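Local coordinates for protein enoyl CoA hydratase/isomerase (Crotonase) (Legionella pneumophila subsp. pneumophila, PDB 3I47) that probably hydrates the double bond of enoyl-CoA thioesters or shifts it along the acyl chain, at residues Arg157-Lys160 with Met161-Ser165; Glu167-Ala171 with Thr172-Ser176. One frame throughout, in Å; residues are numbered along the deposited sequence.

Interaction 1 of 2, residues Arg157-Lys160 with Met161-Ser165; sequences RAAK and MLFMS
Arg157 O, Ala158 O, Ala159 O and Lys160 O accept in turn from the amides of Met161, Leu162, Phe163 and Met164, the i to i+4 pattern of an alpha-helix, with N-H...O angles of 155° to 165°. The shortest of the four bonds is Phe163 N to Ala159 O, at 2.8 Å. That same oxygen lies 3.1 Å from Phe163 CG, over one face of the ring and displaced toward its rim. With CG beside its own backbone N (chi1 -66°), the phenyl leans back along the helix, and CZ comes 4.1 Å from Ala159 CB. Met164 also folds back: its CG sits 3.1 Å from Lys160 O, and its SD is 4.2 Å from Lys160 CG, the two side chains lying alongside each other and pointing the same way. On the flank formed by Ala158 and Leu162, Leu162 CG approaches Ala158 O to 3.3 Å. The burial of the side chains differs round the helix: Ala159 and Leu162 are buried, packing on Val151 and Ile154 of helix 147-154, whereas Lys160, Met161 and Met164 are exposed; Phe163 also touches helix 147-154 and meets Phe134, just beyond strand 131-133, edge-to-face.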
ATOM      1  N   ARG A 157      18.841   5.868  -5.337  1.00 16.13           N
ATOM      2  CA  ARG A 157      20.093   5.124  -5.163  1.00 15.71           C
ATOM      3  C   ARG A 157      19.827   3.627  -4.914  1.00 15.70           C
ATOM      4  O   ARG A 157      20.352   2.762  -5.625  1.00 15.79           O
ATOM      5  CB  ARG A 157      20.943   5.754  -4.048  1.00 15.53           C
ATOM      6  CG  ARG A 157      22.359   5.156  -3.884  1.00 17.61           C
ATOM      7  CD  ARG A 157      23.204   6.005  -2.903  1.00 15.95           C
ATOM      8  NE  ARG A 157      24.568   5.493  -2.730  1.00 17.36           N
ATOM      9  CZ  ARG A 157      25.555   5.679  -3.609  1.00 15.41           C
ATOM     10  NH1 ARG A 157      26.760   5.164  -3.401  1.00 15.72           N
ATOM     11  NH2 ARG A 157      25.326   6.369  -4.713  1.00 16.66           N
ATOM     12  N   ALA A 158      18.973   3.333  -3.936  1.00 15.63           N
ATOM     13  CA  ALA A 158      18.711   1.950  -3.562  1.00 15.01           C
ATOM     14  C   ALA A 158      17.901   1.262  -4.642  1.00 15.02           C
ATOM     15  O   ALA A 158      18.167   0.100  -4.978  1.00 14.68           O
ATOM     16  CB  ALA A 158      17.975   1.893  -2.235  1.00 14.82           C
ATOM     17  N   ALA A 159      16.933   1.991  -5.208  1.00 14.97           N
ATOM     18  CA  ALA A 159      16.075   1.412  -6.246  1.00 15.33           C
ATOM     19  C   ALA A 159      16.896   1.016  -7.464  1.00 15.57           C
ATOM     20  O   ALA A 159      16.760  -0.096  -7.976  1.00 16.07           O
ATOM     21  CB  ALA A 159      14.963   2.378  -6.649  1.00 15.74           C
ATOM     22  N   LYS A 160      17.763   1.923  -7.914  1.00 15.84           N
ATOM     23  CA  LYS A 160      18.621   1.662  -9.060  1.00 16.46           C
ATOM     24  C   LYS A 160      19.451   0.393  -8.819  1.00 15.39           C
ATOM     25  O   LYS A 160      19.527  -0.478  -9.682  1.00 15.91           O
ATOM     26  CB  LYS A 160      19.529   2.866  -9.319  1.00 18.67           C
ATOM     27  CG  LYS A 160      20.167   2.846 -10.680  1.00 23.62           C
ATOM     28  CD  LYS A 160      21.199   3.954 -10.915  1.00 21.92           C
ATOM     29  CE  LYS A 160      21.019   5.169 -10.064  1.00 24.04           C
ATOM     30  NZ  LYS A 160      22.183   5.239  -9.140  1.00 24.64           N
ATOM     31  N   MET A 161      20.058   0.288  -7.633  1.00 14.84           N
ATOM     32  CA  MET A 161      20.848  -0.898  -7.280  1.00 14.08           C
ATOM     33  C   MET A 161      20.029  -2.173  -7.415  1.00 13.48           C
ATOM     34  O   MET A 161      20.449  -3.129  -8.077  1.00 13.02           O
ATOM     35  CB  MET A 161      21.360  -0.787  -5.839  1.00 13.75           C
ATOM     36  CG  MET A 161      22.080  -2.036  -5.328  1.00 16.10           C
ATOM     37  SD  MET A 161      22.703  -1.853  -3.619  1.00 11.34           S
ATOM     38  CE  MET A 161      21.256  -2.291  -2.688  1.00 19.36           C
ATOM     39  N   LEU A 162      18.870  -2.191  -6.755  1.00 13.22           N
ATOM     40  CA  LEU A 162      18.094  -3.419  -6.672  1.00 13.19           C
ATOM     41  C   LEU A 162      17.462  -3.789  -8.014  1.00 13.58           C
ATOM     42  O   LEU A 162      17.283  -4.983  -8.302  1.00 13.52           O
ATOM     43  CB  LEU A 162      17.031  -3.312  -5.574  1.00 12.89           C
ATOM     44  CG  LEU A 162      17.618  -3.085  -4.179  1.00 14.01           C
ATOM     45  CD1 LEU A 162      16.515  -2.629  -3.214  1.00 13.87           C
ATOM     46  CD2 LEU A 162      18.318  -4.365  -3.711  1.00 13.94           C
ATOM     47  N   PHE A 163      17.154  -2.780  -8.841  1.00 13.58           N
ATOM     48  CA  PHE A 163      16.654  -3.060 -10.206  1.00 13.64           C
ATOM     49  C   PHE A 163      17.766  -3.694 -11.057  1.00 13.77           C
ATOM     50  O   PHE A 163      17.516  -4.634 -11.814  1.00 14.64           O
ATOM     51  CB  PHE A 163      16.189  -1.791 -10.944  1.00 14.12           C
ATOM     52  CG  PHE A 163      14.983  -1.109 -10.355  1.00 14.34           C
ATOM     53  CD1 PHE A 163      14.159  -1.749  -9.431  1.00 14.77           C
ATOM     54  CD2 PHE A 163      14.646   0.182 -10.785  1.00 14.94           C
ATOM     55  CE1 PHE A 163      13.032  -1.097  -8.908  1.00 14.62           C
ATOM     56  CE2 PHE A 163      13.523   0.834 -10.278  1.00 14.85           C
ATOM     57  CZ  PHE A 163      12.711   0.192  -9.335  1.00 15.27           C
ATOM     58  N   MET A 164      18.986  -3.167 -10.943  1.00 13.34           N
ATOM     59  CA  MET A 164      20.084  -3.640 -11.779  1.00 12.61           C
ATOM     60  C   MET A 164      20.557  -5.040 -11.366  1.00 13.71           C
ATOM     61  O   MET A 164      20.975  -5.836 -12.207  1.00 14.27           O
ATOM     62  CB  MET A 164      21.269  -2.658 -11.734  1.00 12.18           C
ATOM     63  CG  MET A 164      20.964  -1.269 -12.323  1.00 16.51           C
ATOM     64  SD  MET A 164      22.448  -0.184 -12.461  1.00  9.74           S
ATOM     65  CE  MET A 164      23.101  -0.214 -10.776  1.00 17.04           C
ATOM     66  N   SER A 165      20.524  -5.321 -10.064  1.00 13.89           N
ATOM     67  CA  SER A 165      21.074  -6.576  -9.550  1.00 14.36           C
ATOM     68  C   SER A 165      20.052  -7.711  -9.540  1.00 14.88           C
ATOM     69  O   SER A 165      20.436  -8.875  -9.616  1.00 14.99           O
ATOM     70  CB  SER A 165      21.605  -6.380  -8.128  1.00 14.15           C
ATOM     71  OG  SER A 165      20.510  -6.260  -7.224  1.00 14.89           O
TER

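Interaction 2 of 2, residues Glu167-Ala171 with Thr172-Ser176; sequences EVFDA and TRAYS
Phe169 meets the following helical turn through two parts of its side chain. Its CB lies 3.9 Å from Arg173 CG, while the ring presents its edge to Ala174, with CE1 3.9 Å from Ala174 CB. Asp170 comes next, at the N-cap. Its chi1 of 66° sets CG between the backbone N and the carbonyl carbon, which brings OD1 to 2.9 Å from Arg173 N; the N-H...O angle of 160° supports a capping hydrogen bond. The main chain of Asp170 contributes as well, its O accepting from Ala174 N at 2.9 Å. Ala171 continues the helical pattern, its O taking the amide of Tyr175 at 2.9 Å. Further along, Arg173 NH1 donates to Ser176 OG in the guanidinium plane, and Ser176 OG in turn donates to Arg173 O. The strand and helix directions differ by 82°, so the chain turns sharply where Asp170 caps the helix. Chemically, one residue serves two successive amides of the first turn, Arg173 N through a carboxylate oxygen and Ala174 N through a carbonyl. The negative carboxylate at this N-terminal end would probably interact favourably with the helix dipole.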
ATOM      1  N   GLU A 167      18.735  -8.671  -6.988  1.00 14.78           N
ATOM      2  CA  GLU A 167      19.030  -9.425  -5.774  1.00 15.06           C
ATOM      3  C   GLU A 167      17.804  -9.544  -4.870  1.00 14.73           C
ATOM      4  O   GLU A 167      16.945  -8.655  -4.825  1.00 15.33           O
ATOM      5  CB  GLU A 167      20.215  -8.832  -5.013  1.00 15.64           C
ATOM      6  CG  GLU A 167      19.939  -7.498  -4.322  1.00 17.64           C
ATOM      7  CD  GLU A 167      21.213  -6.729  -4.031  1.00 17.04           C
ATOM      8  OE1 GLU A 167      21.835  -6.978  -2.975  1.00 18.70           O
ATOM      9  OE2 GLU A 167      21.582  -5.874  -4.857  1.00 18.05           O
ATOM     10  N   VAL A 168      17.748 -10.652  -4.143  1.00 14.91           N
ATOM     11  CA  VAL A 168      16.729 -10.827  -3.107  1.00 14.80           C
ATOM     12  C   VAL A 168      17.201 -10.099  -1.859  1.00 16.12           C
ATOM     13  O   VAL A 168      18.371 -10.193  -1.481  1.00 18.01           O
ATOM     14  CB  VAL A 168      16.490 -12.324  -2.811  1.00 14.32           C
ATOM     15  CG1 VAL A 168      15.444 -12.503  -1.682  1.00 14.98           C
ATOM     16  CG2 VAL A 168      16.040 -13.031  -4.063  1.00 16.13           C
ATOM     17  N   PHE A 169      16.304  -9.342  -1.234  1.00 15.45           N
ATOM     18  CA  PHE A 169      16.632  -8.670   0.016  1.00 15.73           C
ATOM     19  C   PHE A 169      15.627  -9.008   1.097  1.00 16.12           C
ATOM     20  O   PHE A 169      14.429  -9.131   0.824  1.00 17.13           O
ATOM     21  CB  PHE A 169      16.854  -7.153  -0.152  1.00 15.32           C
ATOM     22  CG  PHE A 169      15.693  -6.388  -0.762  1.00 13.61           C
ATOM     23  CD1 PHE A 169      14.893  -5.559   0.042  1.00 15.29           C
ATOM     24  CD2 PHE A 169      15.442  -6.426  -2.140  1.00 14.99           C
ATOM     25  CE1 PHE A 169      13.845  -4.808  -0.507  1.00 14.08           C
ATOM     26  CE2 PHE A 169      14.399  -5.681  -2.708  1.00 14.01           C
ATOM     27  CZ  PHE A 169      13.587  -4.861  -1.893  1.00 15.31           C
ATOM     28  N   ASP A 170      16.127  -9.188   2.318  1.00 15.79           N
ATOM     29  CA  ASP A 170      15.274  -9.645   3.416  1.00 16.55           C
ATOM     30  C   ASP A 170      14.453  -8.531   4.069  1.00 15.81           C
ATOM     31  O   ASP A 170      14.538  -7.365   3.676  1.00 15.73           O
ATOM     32  CB  ASP A 170      16.057 -10.490   4.438  1.00 18.58           C
ATOM     33  CG  ASP A 170      17.120  -9.705   5.198  1.00 25.12           C
ATOM     34  OD1 ASP A 170      17.084  -8.458   5.215  1.00 19.96           O
ATOM     35  OD2 ASP A 170      18.013 -10.355   5.805  1.00 21.38           O
ATOM     36  N   ALA A 171      13.616  -8.912   5.033  1.00 16.34           N
ATOM     37  CA  ALA A 171      12.701  -7.969   5.668  1.00 16.49           C
ATOM     38  C   ALA A 171      13.469  -6.894   6.425  1.00 15.55           C
ATOM     39  O   ALA A 171      13.074  -5.727   6.384  1.00 15.47           O
ATOM     40  CB  ALA A 171      11.748  -8.703   6.604  1.00 16.92           C
ATOM     41  N   THR A 172      14.570  -7.270   7.085  1.00 16.37           N
ATOM     42  CA  THR A 172      15.423  -6.277   7.770  1.00 16.36           C
ATOM     43  C   THR A 172      15.985  -5.229   6.799  1.00 15.40           C
ATOM     44  O   THR A 172      16.006  -4.020   7.101  1.00 16.00           O
ATOM     45  CB  THR A 172      16.562  -6.950   8.566  1.00 17.51           C
ATOM     46  OG1 THR A 172      15.986  -7.809   9.553  1.00 23.83           O
ATOM     47  CG2 THR A 172      17.448  -5.887   9.268  1.00 22.78           C
ATOM     48  N   ARG A 173      16.423  -5.686   5.628  1.00 15.22           N
ATOM     49  CA  ARG A 173      16.898  -4.783   4.598  1.00 15.19           C
ATOM     50  C   ARG A 173      15.772  -3.900   4.056  1.00 14.31           C
ATOM     51  O   ARG A 173      15.967  -2.694   3.863  1.00 15.24           O
ATOM     52  CB  ARG A 173      17.575  -5.563   3.465  1.00 16.12           C
ATOM     53  CG  ARG A 173      18.320  -4.662   2.504  1.00 19.27           C
ATOM     54  CD  ARG A 173      19.252  -3.743   3.307  1.00 17.87           C
ATOM     55  NE  ARG A 173      20.211  -3.034   2.475  1.00 20.02           N
ATOM     56  CZ  ARG A 173      20.589  -1.778   2.694  1.00 18.32           C
ATOM     57  NH1 ARG A 173      20.054  -1.064   3.681  1.00 19.39           N
ATOM     58  NH2 ARG A 173      21.499  -1.230   1.905  1.00 20.04           N
ATOM     59  N   ALA A 174      14.598  -4.488   3.813  1.00 13.91           N
ATOM     60  CA  ALA A 174      13.454  -3.694   3.368  1.00 13.49           C
ATOM     61  C   ALA A 174      13.085  -2.619   4.391  1.00 12.92           C
ATOM     62  O   ALA A 174      12.733  -1.504   4.021  1.00 13.11           O
ATOM     63  CB  ALA A 174      12.257  -4.585   3.052  1.00 14.07           C
ATOM     64  N   TYR A 175      13.222  -2.958   5.667  1.00 13.09           N
ATOM     65  CA  TYR A 175      12.969  -2.015   6.766  1.00 13.24           C
ATOM     66  C   TYR A 175      14.002  -0.886   6.784  1.00 13.52           C
ATOM     67  O   TYR A 175      13.638   0.295   6.889  1.00 14.09           O
ATOM     68  CB  TYR A 175      12.998  -2.783   8.084  1.00 13.49           C
ATOM     69  CG  TYR A 175      12.809  -1.958   9.323  1.00 14.40           C
ATOM     70  CD1 TYR A 175      13.909  -1.467  10.015  1.00 14.32           C
ATOM     71  CD2 TYR A 175      11.532  -1.689   9.828  1.00 14.01           C
ATOM     72  CE1 TYR A 175      13.753  -0.710  11.186  1.00 15.51           C
ATOM     73  CE2 TYR A 175      11.364  -0.937  10.998  1.00 15.73           C
ATOM     74  CZ  TYR A 175      12.485  -0.459  11.669  1.00 14.37           C
ATOM     75  OH  TYR A 175      12.327   0.270  12.831  1.00 16.62           O
ATOM     76  N   SER A 176      15.282  -1.239   6.648  1.00 13.91           N
ATOM     77  CA  SER A 176      16.341  -0.219   6.701  1.00 14.86           C
ATOM     78  C   SER A 176      16.257   0.731   5.500  1.00 15.67           C
ATOM     79  O   SER A 176      16.654   1.896   5.589  1.00 15.56           O
ATOM     80  CB  SER A 176      17.722  -0.858   6.825  1.00 15.62           C
ATOM     81  OG  SER A 176      18.027  -1.607   5.667  1.00 17.34           O
TER

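How the interactions relate
Interactions 1 and 2 follow each other in the chain, their centres about 12 Å apart: helix 156-165 leads into strand 168-170, which leads into helix 171-176. Leu162 of interaction 1 joins them most directly, with CD1 3.7 Å from Phe169 CE2 and CD2 3.6 Å from Glu167 CG. Phe169 therefore packs on Leu162 as well as on the turn that Asp170 caps. The short link between them is also tied by a hydrogen bond between Ser165 OG and Glu167 OE2. Strand 168-170 is an outermost strand within this chain, antiparallel to 131-133 and joined to it by backbone hydrogen bonding between Phe169 and Phe132. Interaction 1 centres about 20 Å, interaction 2 about 17 Å, from the chain centre, on the same side.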